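Local atomic coordinates of carboxypeptidase A (Helicoverpa armigera, PDB entry 1JQG), a protein that is the proenzyme of a gut zinc metallopeptidase of the M14 family, which probably removes amino acids from the C-terminal end of peptides. Residues L47-W52 and G61-P66. Numbering follows the deposited sequence.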
loop_
_atom_site.group_PDB
_atom_site.type_symbol
_atom_site.label_atom_id
_atom_site.label_comp_id
_atom_site.label_asym_id
_atom_site.label_seq_id
_atom_site.Cartn_x
_atom_site.Cartn_y
_atom_site.Cartn_z
ATOM N N LEU A 47 -17.316 -6.750 -15.525
ATOM C CA LEU A 47 -17.300 -8.141 -15.109
ATOM C C LEU A 47 -16.882 -8.235 -13.650
ATOM O O LEU A 47 -16.902 -9.283 -13.052
ATOM C CB LEU A 47 -16.370 -8.981 -15.965
ATOM C CG LEU A 47 -16.782 -10.439 -16.218
ATOM C CD1 LEU A 47 -18.199 -10.492 -16.781
ATOM C CD2 LEU A 47 -15.881 -11.202 -17.202
ATOM N N MET A 48 -16.544 -7.116 -13.061
ATOM C CA MET A 48 -16.059 -6.988 -11.688
ATOM C C MET A 48 -14.916 -7.930 -11.329
ATOM O O MET A 48 -14.989 -8.719 -10.384
ATOM C CB MET A 48 -17.210 -7.104 -10.686
ATOM C CG MET A 48 -18.297 -6.043 -10.840
ATOM S SD MET A 48 -19.793 -6.325 -9.899
ATOM C CE MET A 48 -20.575 -7.699 -10.678
ATOM N N LEU A 49 -13.868 -7.915 -12.136
ATOM C CA LEU A 49 -12.695 -8.753 -11.925
ATOM C C LEU A 49 -11.679 -8.090 -10.993
ATOM O O LEU A 49 -11.656 -6.878 -10.846
ATOM C CB LEU A 49 -11.996 -9.098 -13.259
ATOM C CG LEU A 49 -12.931 -9.711 -14.322
ATOM C CD1 LEU A 49 -12.258 -9.739 -15.691
ATOM C CD2 LEU A 49 -13.352 -11.102 -13.839
ATOM N N ASP A 50 -10.825 -8.903 -10.402
ATOM C CA ASP A 50 -9.749 -8.419 -9.544
ATOM C C ASP A 50 -8.520 -8.088 -10.403
ATOM O O ASP A 50 -7.742 -8.979 -10.772
ATOM C CB ASP A 50 -9.421 -9.491 -8.496
ATOM C CG ASP A 50 -8.429 -9.022 -7.456
ATOM O OD1 ASP A 50 -8.097 -7.821 -7.465
ATOM O OD2 ASP A 50 -7.951 -9.825 -6.630
ATOM N N VAL A 51 -8.357 -6.819 -10.719
ATOM C CA VAL A 51 -7.218 -6.317 -11.470
ATOM C C VAL A 51 -6.012 -6.039 -10.593
ATOM O O VAL A 51 -5.984 -5.059 -9.821
ATOM C CB VAL A 51 -7.595 -5.010 -12.204
ATOM C CG1 VAL A 51 -6.413 -4.497 -13.024
ATOM C CG2 VAL A 51 -8.812 -5.268 -13.078
ATOM N N TRP A 52 -5.054 -6.934 -10.607
ATOM C CA TRP A 52 -3.808 -6.771 -9.836
ATOM C C TRP A 52 -2.932 -5.663 -10.417
ATOM O O TRP A 52 -2.386 -4.882 -9.665
ATOM C CB TRP A 52 -3.030 -8.097 -9.854
ATOM C CG TRP A 52 -3.676 -9.190 -9.074
ATOM C CD1 TRP A 52 -4.884 -9.133 -8.414
ATOM C CD2 TRP A 52 -3.195 -10.525 -8.871
ATOM N NE1 TRP A 52 -5.161 -10.334 -7.815
ATOM C CE2 TRP A 52 -4.127 -11.204 -8.090
ATOM C CE3 TRP A 52 -2.037 -11.195 -9.270
ATOM C CZ2 TRP A 52 -3.947 -12.531 -7.685
ATOM C CZ3 TRP A 52 -1.860 -12.529 -8.879
ATOM C CH2 TRP A 52 -2.827 -13.186 -8.083
ATOM N N GLY A 61 -0.531 -6.405 -17.956
ATOM C CA GLY A 61 -1.091 -6.425 -16.616
ATOM C C GLY A 61 -1.565 -7.801 -16.214
ATOM O O GLY A 61 -1.508 -8.742 -16.998
ATOM N N LYS A 62 -1.895 -7.943 -14.934
ATOM C CA LYS A 62 -2.372 -9.199 -14.386
ATOM C C LYS A 62 -3.768 -9.059 -13.771
ATOM O O LYS A 62 -4.075 -8.063 -13.121
ATOM C CB LYS A 62 -1.360 -9.720 -13.374
ATOM C CG LYS A 62 -0.076 -10.205 -14.003
ATOM C CD LYS A 62 0.727 -11.145 -13.117
ATOM C CE LYS A 62 2.086 -11.420 -13.756
ATOM N NZ LYS A 62 3.120 -11.997 -12.858
ATOM N N VAL A 63 -4.612 -10.075 -14.031
ATOM C CA VAL A 63 -5.976 -10.039 -13.485
ATOM C C VAL A 63 -6.405 -11.406 -12.969
ATOM O O VAL A 63 -6.093 -12.427 -13.594
ATOM C CB VAL A 63 -6.953 -9.488 -14.562
ATOM C CG1 VAL A 63 -6.786 -10.250 -15.861
ATOM C CG2 VAL A 63 -8.401 -9.402 -14.115
ATOM N N LEU A 64 -7.055 -11.409 -11.786
ATOM C CA LEU A 64 -7.565 -12.654 -11.223
ATOM C C LEU A 64 -8.991 -12.943 -11.681
ATOM O O LEU A 64 -9.874 -12.136 -11.466
ATOM C CB LEU A 64 -7.518 -12.559 -9.692
ATOM C CG LEU A 64 -7.940 -13.823 -8.917
ATOM C CD1 LEU A 64 -6.894 -14.886 -9.201
ATOM C CD2 LEU A 64 -8.048 -13.456 -7.463
ATOM N N VAL A 65 -9.205 -14.003 -12.423
ATOM C CA VAL A 65 -10.493 -14.337 -13.018
ATOM C C VAL A 65 -11.108 -15.605 -12.424
ATOM O O VAL A 65 -10.509 -16.685 -12.363
ATOM C CB VAL A 65 -10.369 -14.549 -14.542
ATOM C CG1 VAL A 65 -11.730 -14.967 -15.135
ATOM C CG2 VAL A 65 -9.678 -13.360 -15.228
ATOM N N PRO A 66 -12.312 -15.493 -11.892
ATOM C CA PRO A 66 -13.063 -16.611 -11.323
ATOM C C PRO A 66 -13.281 -17.755 -12.293
ATOM O O PRO A 66 -13.389 -17.583 -13.506
ATOM C CB PRO A 66 -14.394 -15.993 -10.890
ATOM C CG PRO A 66 -14.050 -14.549 -10.669
ATOM C CD PRO A 66 -13.083 -14.226 -11.781
#
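Asp50 and Leu64 face each other as a hydrogen-bonded pair of an antiparallel hairpin, with Leu64 N giving a nearly straight 2.7 Å bond to Asp50 O. Trp52 N to Lys62 O, at 2.9 Å, is bent and weak. Asp50 and Leu64 share one face, CG anti to the backbone N in both (chi1 -173° and -176°), which puts Asp50 OD2 3.7 Å from Leu64 CD2. The Trp52 indole slants against Leu64, NE1 3.7 Å from its CB, and NE1 gives Asp50 OD2 a weak 3.1 Å bond. That oxygen also takes a salt bridge from Arg183, in sequence between zinc ligands His181 and Glu184. Replacing Trp52 by alanine is likely to open a gap beside Leu64 and cost Asp50 OD2, still held by Arg183, its indole N-H. On the other face Val63 CG2 meets Leu49 CB at 3.7 Å and, more loosely, Val51 CG2; beyond the strand end, Leu49 CD2 reaches Pro66 CD at 3.8 Å. Within the activation domain, edge strand 50-53 pairs with 61-65, and that with 25-30; helices 34-46 and 70-80 pack on the Val63 face, whereas Trp52 meets Tyr233 and Phe395 of the enzyme, its side chain about 10 Å from that of Glu382, the predicted proton donor/acceptor.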